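Local coordinates for protein putative metal-dependent phosphoesterase (Bifidobacterium adolescentis, PDB 3O0F) that hydrolyses phosphoesters with the help of a trinuclear iron and zinc centre and binds adenosine monophosphate beside it, at residues A[253-258]-A[278-283]; A[15-20]-A[274-279]. One frame throughout, in Å; residues are numbered along the deposited sequence.

In the fold
Contacts 1 and 2 lie about 9 Å apart, centre to centre, and join the C-terminal helix 278-287 and the loop leading into it to the two outermost strands of the seven-stranded sheet, 255-258 and 15-19. They meet directly: Thr276 OG1 of contact 2 is 2.8 Å from Gly258 O of contact 1, a probable hydrogen bond, and Val281 CG2 packs 3.5 Å from Trp15 CG. Segment 15-20 supplies His18 and His20 to one iron ion, whereas contact 1 is more peripheral, with the Thr257 side chain about 7 Å from that of His18 and about 11 Å from a bound iron ion.

Contact 1. Residues A[253-258]-A[278-283]; sequences DLLVTG and DDTVRE
The last strand of the PHP-type sheet, 255-258, receives the first turns of the C-terminal helix 278-287 beside it, and the two elements meet through Leu255, Val256, Thr280 and Glu283. Their axes come within 8.6 Å and run at 115° to one another, so the helix passes steeply across the strand and touches it with residues one turn apart. Thr280 is the central residue. Its methyl CG2 stands anti to the backbone N, which directs it at the strand, where it lies 3.5 Å from Val256 O and 4.0 Å from Leu255 CB; the methyl CG2 of Thr257 is a more distant neighbour. The hydroxyl takes the other branch of the same carbon and faces a water that ties the segments together. This water donates to Thr280 OG1 at 2.6 Å and accepts from Val256 N at 2.8 Å. Thr280 OG1 also hydrogen-bonds to Asp277 OD1 at the start of the helix, so one hydroxyl serves both the helix cap and the link to the strand. One turn further on, Leu255 and Glu283 cross at about a right angle, with CD2 of the leucine 3.6 Å from CG of the glutamate. Glu283 CG stands anti to its backbone N (chi1 -173°), which lays it against the leucine; the chain then bends at chi2, and the carboxylate forms a salt bridge with Arg287 through OE2. Across its other edge the strand is hydrogen-bonded to strand 229-233. No direct hydrogen bond joins the two segments: aliphatic packing against the leucine and a carbonyl is combined with a single water bridge, which supplies a partner to Val256 N on the edge of the strand that has no further strand of the sheet beside it.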
ATOM      1  N   ASP A 253      21.263  -7.503  -6.741  1.00 23.15           N
ATOM      2  CA  ASP A 253      20.471  -8.694  -6.787  1.00 28.08           C
ATOM      3  C   ASP A 253      19.115  -8.583  -6.076  1.00 27.33           C
ATOM      4  O   ASP A 253      18.719  -9.519  -5.394  1.00 25.82           O
ATOM      5  CB  ASP A 253      21.287  -9.821  -6.143  1.00 33.16           C
ATOM      6  CG  ASP A 253      21.205 -11.088  -6.920  1.00 48.79           C
ATOM      7  OD1 ASP A 253      21.825 -11.136  -8.017  1.00 60.59           O
ATOM      8  OD2 ASP A 253      20.540 -12.024  -6.422  1.00 59.97           O
ATOM      9  N   LEU A 254      18.426  -7.448  -6.215  1.00 21.88           N
ATOM     10  CA  LEU A 254      17.143  -7.269  -5.605  1.00 18.76           C
ATOM     11  C   LEU A 254      16.053  -7.847  -6.493  1.00 16.21           C
ATOM     12  O   LEU A 254      16.163  -7.901  -7.699  1.00 17.99           O
ATOM     13  CB  LEU A 254      16.865  -5.788  -5.328  1.00 18.68           C
ATOM     14  CG  LEU A 254      17.892  -5.029  -4.486  1.00 17.82           C
ATOM     15  CD1 LEU A 254      17.481  -3.576  -4.309  1.00 20.26           C
ATOM     16  CD2 LEU A 254      18.162  -5.724  -3.127  1.00 11.32           C
ATOM     17  N   LEU A 255      14.953  -8.211  -5.874  1.00 17.04           N
ATOM     18  CA  LEU A 255      13.731  -8.528  -6.586  1.00 15.55           C
ATOM     19  C   LEU A 255      13.089  -7.280  -7.229  1.00 14.41           C
ATOM     20  O   LEU A 255      13.153  -6.176  -6.687  1.00 14.13           O
ATOM     21  CB  LEU A 255      12.704  -9.143  -5.615  1.00 13.49           C
ATOM     22  CG  LEU A 255      13.204 -10.354  -4.845  1.00 19.37           C
ATOM     23  CD1 LEU A 255      12.176 -10.685  -3.765  1.00 19.25           C
ATOM     24  CD2 LEU A 255      13.516 -11.500  -5.867  1.00 17.33           C
ATOM     25  N   VAL A 256      12.476  -7.480  -8.398  1.00 14.51           N
ATOM     26  CA  VAL A 256      11.812  -6.402  -9.115  1.00 12.95           C
ATOM     27  C   VAL A 256      10.339  -6.775  -9.207  1.00 13.07           C
ATOM     28  O   VAL A 256      10.013  -7.858  -9.719  1.00 12.28           O
ATOM     29  CB  VAL A 256      12.421  -6.228 -10.507  1.00 15.01           C
ATOM     30  CG1 VAL A 256      11.595  -5.215 -11.343  1.00 10.77           C
ATOM     31  CG2 VAL A 256      13.882  -5.821 -10.378  1.00 14.63           C
ATOM     32  N   THR A 257       9.478  -5.898  -8.704  1.00 11.22           N
ATOM     33  CA  THR A 257       8.045  -6.137  -8.658  1.00 13.22           C
ATOM     34  C   THR A 257       7.252  -5.097  -9.465  1.00 14.64           C
ATOM     35  O   THR A 257       7.785  -4.096  -9.953  1.00  9.45           O
ATOM     36  CB  THR A 257       7.527  -6.230  -7.189  1.00 17.95           C
ATOM     37  OG1 THR A 257       7.448  -4.929  -6.572  1.00 15.29           O
ATOM     38  CG2 THR A 257       8.419  -7.146  -6.332  1.00 14.81           C
ATOM     39  N   GLY A 258       5.987  -5.424  -9.682  1.00 15.00           N
ATOM     40  CA  GLY A 258       5.031  -4.551 -10.305  1.00 11.00           C
ATOM     41  C   GLY A 258       3.661  -4.804  -9.668  1.00 14.17           C
ATOM     42  O   GLY A 258       3.376  -5.883  -9.125  1.00 11.90           O
ATOM     43  N   ASP A 278       6.022 -14.488 -12.405  1.00 16.05           N
ATOM     44  CA  ASP A 278       5.956 -15.738 -11.653  1.00 17.72           C
ATOM     45  C   ASP A 278       7.241 -16.100 -10.942  1.00 14.83           C
ATOM     46  O   ASP A 278       7.211 -16.496  -9.784  1.00 15.52           O
ATOM     47  CB  ASP A 278       5.566 -16.901 -12.590  1.00 18.24           C
ATOM     48  CG  ASP A 278       4.103 -16.835 -13.026  1.00 25.16           C
ATOM     49  OD1 ASP A 278       3.411 -15.862 -12.664  1.00 25.70           O
ATOM     50  OD2 ASP A 278       3.641 -17.747 -13.749  1.00 34.63           O
ATOM     51  N   ASP A 279       8.376 -15.936 -11.592  1.00 15.65           N
ATOM     52  CA  ASP A 279       9.641 -16.239 -10.919  1.00 17.08           C
ATOM     53  C   ASP A 279       9.885 -15.398  -9.700  1.00 16.90           C
ATOM     54  O   ASP A 279      10.383 -15.912  -8.704  1.00 17.16           O
ATOM     55  CB  ASP A 279      10.845 -16.105 -11.859  1.00 21.02           C
ATOM     56  CG  ASP A 279      10.829 -17.170 -12.965  1.00 32.90           C
ATOM     57  OD1 ASP A 279      10.071 -18.157 -12.822  1.00 32.54           O
ATOM     58  OD2 ASP A 279      11.545 -16.998 -13.983  1.00 38.27           O
ATOM     59  N   THR A 280       9.569 -14.116  -9.777  1.00 15.43           N
ATOM     60  CA  THR A 280       9.815 -13.212  -8.672  1.00 15.81           C
ATOM     61  C   THR A 280       8.840 -13.538  -7.544  1.00 11.09           C
ATOM     62  O   THR A 280       9.237 -13.542  -6.383  1.00  9.94           O
ATOM     63  CB  THR A 280       9.692 -11.721  -9.094  1.00 18.71           C
ATOM     64  OG1 THR A 280      10.664 -11.435 -10.097  1.00 16.30           O
ATOM     65  CG2 THR A 280       9.920 -10.805  -7.907  1.00  9.62           C
ATOM     66  N   VAL A 281       7.601 -13.892  -7.872  1.00 10.75           N
ATOM     67  CA  VAL A 281       6.621 -14.297  -6.799  1.00  8.98           C
ATOM     68  C   VAL A 281       7.077 -15.574  -6.142  1.00 12.46           C
ATOM     69  O   VAL A 281       7.083 -15.687  -4.924  1.00  9.80           O
ATOM     70  CB  VAL A 281       5.202 -14.433  -7.323  1.00 14.00           C
ATOM     71  CG1 VAL A 281       4.259 -14.970  -6.284  1.00  9.40           C
ATOM     72  CG2 VAL A 281       4.688 -13.085  -7.840  1.00 11.94           C
ATOM     73  N   ARG A 282       7.530 -16.539  -6.939  1.00 15.51           N
ATOM     74  CA  ARG A 282       8.149 -17.762  -6.375  1.00 16.77           C
ATOM     75  C   ARG A 282       9.162 -17.457  -5.326  1.00 13.49           C
ATOM     76  O   ARG A 282       9.152 -18.015  -4.214  1.00 14.85           O
ATOM     77  CB  ARG A 282       8.823 -18.601  -7.468  1.00 19.67           C
ATOM     78  CG  ARG A 282       8.163 -19.851  -7.731  1.00 22.48           C
ATOM     79  CD  ARG A 282       8.952 -20.723  -8.690  1.00 26.90           C
ATOM     80  NE  ARG A 282       7.985 -21.361  -9.539  1.00 25.80           N
ATOM     81  CZ  ARG A 282       7.642 -20.974 -10.766  1.00 37.08           C
ATOM     82  NH1 ARG A 282       8.261 -19.981 -11.397  1.00 33.74           N
ATOM     83  NH2 ARG A 282       6.694 -21.654 -11.392  1.00 43.10           N
ATOM     84  N   GLU A 283      10.043 -16.555  -5.667  1.00 15.20           N
ATOM     85  CA  GLU A 283      11.106 -16.158  -4.774  1.00 18.92           C
ATOM     86  C   GLU A 283      10.573 -15.443  -3.533  1.00 16.61           C
ATOM     87  O   GLU A 283      11.078 -15.660  -2.440  1.00 13.05           O
ATOM     88  CB  GLU A 283      12.152 -15.339  -5.539  1.00 22.34           C
ATOM     89  CG  GLU A 283      13.440 -14.979  -4.768  1.00 30.16           C
ATOM     90  CD  GLU A 283      14.206 -16.164  -4.130  1.00 35.42           C
ATOM     91  OE1 GLU A 283      14.116 -17.329  -4.594  1.00 34.38           O
ATOM     92  OE2 GLU A 283      14.938 -15.900  -3.142  1.00 37.22           O
TER
HETATM   93  O   HOH W   1      12.809 -10.017  -9.627  1.00 15.48           O

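Contact 2. Residues A[15-20]-A[274-279]; sequences WDIHCH and NLTDDD. With FE (Fe (III) ion), chain E.
Trp15 presents the edge of its indole to the carboxylate of Asp278, whose OD1 lies near the ring plane, 3.4 Å from CD1. Ring and carboxylate planes stand 89° apart, and the other carboxylate oxygen, OD2, is hydrogen-bonded to His43. The backbones beneath are joined by a single antiparallel hydrogen-bonded pair: Trp15 N donates to Thr276 O at 2.9 Å, and Thr276 N to Trp15 O at 2.7 Å. Leu275 packs alongside, its CD2 3.5 Å from Trp15 C. Beyond the pair, Ile17 crosses Thr276 at about a right angle; with chi1 at 72°, its CG1 branch is turned so that CD1 comes 3.4 Å from Thr276 OG1, a hydroxyl that hydrogen-bonds to Gly258 O. Asp16 OD2 is held by Ser260 OG and Gly272 N, tying the strand to neighbouring loops. At the far end of the same segment, His18 and His20 bind the iron through NE2, with Glu75, Asp261 and a water among its other ligands, while His18 ND1 is oriented by Glu231. A His-X-His pair at the C-terminal end of the first strand is one of the characteristic metal-binding motifs of the PHP family.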
ATOM      1  N   TRP A  15       1.394 -11.729 -11.533  1.00 12.07           N
ATOM      2  CA  TRP A  15       0.598 -11.490 -10.351  1.00 12.67           C
ATOM      3  C   TRP A  15       0.484  -9.985 -10.151  1.00 12.65           C
ATOM      4  O   TRP A  15       1.469  -9.286 -10.336  1.00 15.10           O
ATOM      5  CB  TRP A  15       1.319 -12.062  -9.134  1.00 13.70           C
ATOM      6  CG  TRP A  15       1.420 -13.528  -9.050  1.00 10.36           C
ATOM      7  CD1 TRP A  15       1.928 -14.408  -9.984  1.00 18.48           C
ATOM      8  CD2 TRP A  15       1.086 -14.309  -7.905  1.00 14.02           C
ATOM      9  NE1 TRP A  15       1.893 -15.698  -9.473  1.00 14.31           N
ATOM     10  CE2 TRP A  15       1.357 -15.661  -8.216  1.00 17.12           C
ATOM     11  CE3 TRP A  15       0.559 -13.993  -6.646  1.00 14.56           C
ATOM     12  CZ2 TRP A  15       1.145 -16.687  -7.305  1.00 15.22           C
ATOM     13  CZ3 TRP A  15       0.341 -15.013  -5.747  1.00 17.10           C
ATOM     14  CH2 TRP A  15       0.619 -16.333  -6.074  1.00 14.52           C
ATOM     15  N   ASP A  16      -0.665  -9.495  -9.687  1.00 12.26           N
ATOM     16  CA  ASP A  16      -0.758  -8.105  -9.257  1.00 13.47           C
ATOM     17  C   ASP A  16      -0.594  -8.092  -7.726  1.00 10.94           C
ATOM     18  O   ASP A  16      -1.507  -8.509  -7.001  1.00  9.09           O
ATOM     19  CB  ASP A  16      -2.107  -7.504  -9.660  1.00 15.62           C
ATOM     20  CG  ASP A  16      -2.207  -6.014  -9.343  1.00 18.03           C
ATOM     21  OD1 ASP A  16      -1.344  -5.490  -8.640  1.00 10.00           O
ATOM     22  OD2 ASP A  16      -3.125  -5.342  -9.837  1.00 13.99           O
ATOM     23  N   ILE A  17       0.559  -7.643  -7.225  1.00  8.01           N
ATOM     24  CA  ILE A  17       0.817  -7.799  -5.780  1.00 12.72           C
ATOM     25  C   ILE A  17       0.606  -6.524  -4.954  1.00 13.10           C
ATOM     26  O   ILE A  17       1.052  -6.430  -3.820  1.00 15.13           O
ATOM     27  CB  ILE A  17       2.200  -8.455  -5.489  1.00 12.58           C
ATOM     28  CG1 ILE A  17       3.353  -7.514  -5.782  1.00 16.82           C
ATOM     29  CG2 ILE A  17       2.340  -9.757  -6.252  1.00 16.91           C
ATOM     30  CD1 ILE A  17       4.681  -8.124  -5.451  1.00 12.00           C
ATOM     31  N   HIS A  18      -0.070  -5.540  -5.544  1.00 12.87           N
ATOM     32  CA  HIS A  18      -0.296  -4.252  -4.896  1.00 12.47           C
ATOM     33  C   HIS A  18      -1.772  -3.818  -5.028  1.00 11.31           C
ATOM     34  O   HIS A  18      -2.104  -3.017  -5.904  1.00 11.00           O
ATOM     35  CB  HIS A  18       0.613  -3.236  -5.554  1.00 15.01           C
ATOM     36  CG  HIS A  18       0.816  -1.991  -4.760  1.00 16.18           C
ATOM     37  ND1 HIS A  18       1.899  -1.148  -4.969  1.00 16.73           N
ATOM     38  CD2 HIS A  18       0.062  -1.418  -3.788  1.00 15.27           C
ATOM     39  CE1 HIS A  18       1.810  -0.130  -4.127  1.00 15.60           C
ATOM     40  NE2 HIS A  18       0.708  -0.273  -3.405  1.00 12.88           N
ATOM     41  N   CYS A  19      -2.638  -4.351  -4.171  1.00  9.05           N
ATOM     42  CA  CYS A  19      -4.095  -4.141  -4.277  1.00  9.52           C
ATOM     43  C   CYS A  19      -4.661  -3.814  -2.892  1.00 12.22           C
ATOM     44  O   CYS A  19      -4.303  -4.473  -1.909  1.00 11.62           O
ATOM     45  CB  CYS A  19      -4.797  -5.368  -4.841  1.00  9.51           C
ATOM     46  SG  CYS A  19      -4.107  -5.977  -6.384  1.00 14.26           S
ATOM     47  N   HIS A  20      -5.493  -2.764  -2.829  1.00 10.02           N
ATOM     48  CA  HIS A  20      -6.133  -2.283  -1.607  1.00  7.90           C
ATOM     49  C   HIS A  20      -7.640  -2.586  -1.587  1.00 13.00           C
ATOM     50  O   HIS A  20      -8.275  -2.632  -2.639  1.00 12.08           O
ATOM     51  CB  HIS A  20      -5.910  -0.779  -1.493  1.00 10.56           C
ATOM     52  CG  HIS A  20      -4.474  -0.403  -1.362  1.00 13.09           C
ATOM     53  ND1 HIS A  20      -3.880  -0.161  -0.158  1.00 20.59           N
ATOM     54  CD2 HIS A  20      -3.504  -0.248  -2.296  1.00 28.05           C
ATOM     55  CE1 HIS A  20      -2.604   0.118  -0.341  1.00 17.70           C
ATOM     56  NE2 HIS A  20      -2.347   0.057  -1.626  1.00 20.74           N
ATOM     57  N   ASN A 274      -0.271  -3.473 -13.979  1.00 14.31           N
ATOM     58  CA  ASN A 274       1.156  -3.817 -13.908  1.00 13.85           C
ATOM     59  C   ASN A 274       1.286  -5.038 -13.032  1.00 13.10           C
ATOM     60  O   ASN A 274       0.452  -5.278 -12.118  1.00 11.08           O
ATOM     61  CB  ASN A 274       2.032  -2.661 -13.325  1.00 13.67           C
ATOM     62  CG  ASN A 274       2.364  -1.598 -14.346  1.00 18.11           C
ATOM     63  OD1 ASN A 274       1.951  -0.421 -14.202  1.00 19.49           O
ATOM     64  ND2 ASN A 274       3.115  -1.981 -15.388  1.00  9.57           N
ATOM     65  N   LEU A 275       2.333  -5.808 -13.297  1.00 12.02           N
ATOM     66  CA  LEU A 275       2.408  -7.169 -12.784  1.00 14.23           C
ATOM     67  C   LEU A 275       3.830  -7.555 -12.309  1.00 15.79           C
ATOM     68  O   LEU A 275       4.828  -6.983 -12.770  1.00 13.47           O
ATOM     69  CB  LEU A 275       1.950  -8.137 -13.872  1.00 14.64           C
ATOM     70  CG  LEU A 275       0.467  -8.080 -14.310  1.00 15.93           C
ATOM     71  CD1 LEU A 275       0.231  -8.940 -15.561  1.00 18.59           C
ATOM     72  CD2 LEU A 275      -0.508  -8.480 -13.190  1.00  9.72           C
ATOM     73  N   THR A 276       3.884  -8.564 -11.425  1.00 13.96           N
ATOM     74  CA  THR A 276       5.124  -9.196 -11.009  1.00 11.67           C
ATOM     75  C   THR A 276       5.213 -10.549 -11.690  1.00 10.39           C
ATOM     76  O   THR A 276       4.225 -11.278 -11.718  1.00 10.31           O
ATOM     77  CB  THR A 276       5.169  -9.370  -9.471  1.00 13.02           C
ATOM     78  OG1 THR A 276       5.003  -8.101  -8.858  1.00 11.71           O
ATOM     79  CG2 THR A 276       6.508  -9.936  -9.025  1.00 12.78           C
ATOM     80  N   ASP A 277       6.368 -10.893 -12.271  1.00 12.25           N
ATOM     81  CA  ASP A 277       6.472 -12.187 -12.945  1.00 15.33           C
ATOM     82  C   ASP A 277       6.454 -13.333 -11.923  1.00 16.71           C
ATOM     83  O   ASP A 277       6.738 -13.116 -10.748  1.00 12.91           O
ATOM     84  CB  ASP A 277       7.631 -12.304 -13.911  1.00 17.12           C
ATOM     85  CG  ASP A 277       8.999 -12.143 -13.274  1.00 20.10           C
ATOM     86  OD1 ASP A 277       9.255 -12.609 -12.143  1.00 24.35           O
ATOM     87  OD2 ASP A 277       9.868 -11.588 -13.978  1.00 36.78           O
ATOM     88  N   ASP A 278       6.022 -14.488 -12.405  1.00 16.05           N
ATOM     89  CA  ASP A 278       5.956 -15.738 -11.653  1.00 17.72           C
ATOM     90  C   ASP A 278       7.241 -16.100 -10.942  1.00 14.83           C
ATOM     91  O   ASP A 278       7.211 -16.496  -9.784  1.00 15.52           O
ATOM     92  CB  ASP A 278       5.566 -16.901 -12.590  1.00 18.24           C
ATOM     93  CG  ASP A 278       4.103 -16.835 -13.026  1.00 25.16           C
ATOM     94  OD1 ASP A 278       3.411 -15.862 -12.664  1.00 25.70           O
ATOM     95  OD2 ASP A 278       3.641 -17.747 -13.749  1.00 34.63           O
ATOM     96  N   ASP A 279       8.376 -15.936 -11.592  1.00 15.65           N
ATOM     97  CA  ASP A 279       9.641 -16.239 -10.919  1.00 17.08           C
ATOM     98  C   ASP A 279       9.885 -15.398  -9.700  1.00 16.90           C
ATOM     99  O   ASP A 279      10.383 -15.912  -8.704  1.00 17.16           O
ATOM    100  CB  ASP A 279      10.845 -16.105 -11.859  1.00 21.02           C
ATOM    101  CG  ASP A 279      10.829 -17.170 -12.965  1.00 32.90           C
ATOM    102  OD1 ASP A 279      10.071 -18.157 -12.822  1.00 32.54           O
ATOM    103  OD2 ASP A 279      11.545 -16.998 -13.983  1.00 38.27           O
TER
HETATM  104 FE    FE E 304      -0.587   1.260  -2.482  1.00 26.62          FE
HETATM  105  O   HOH W   2       0.855   2.610  -3.140  1.00 24.80           O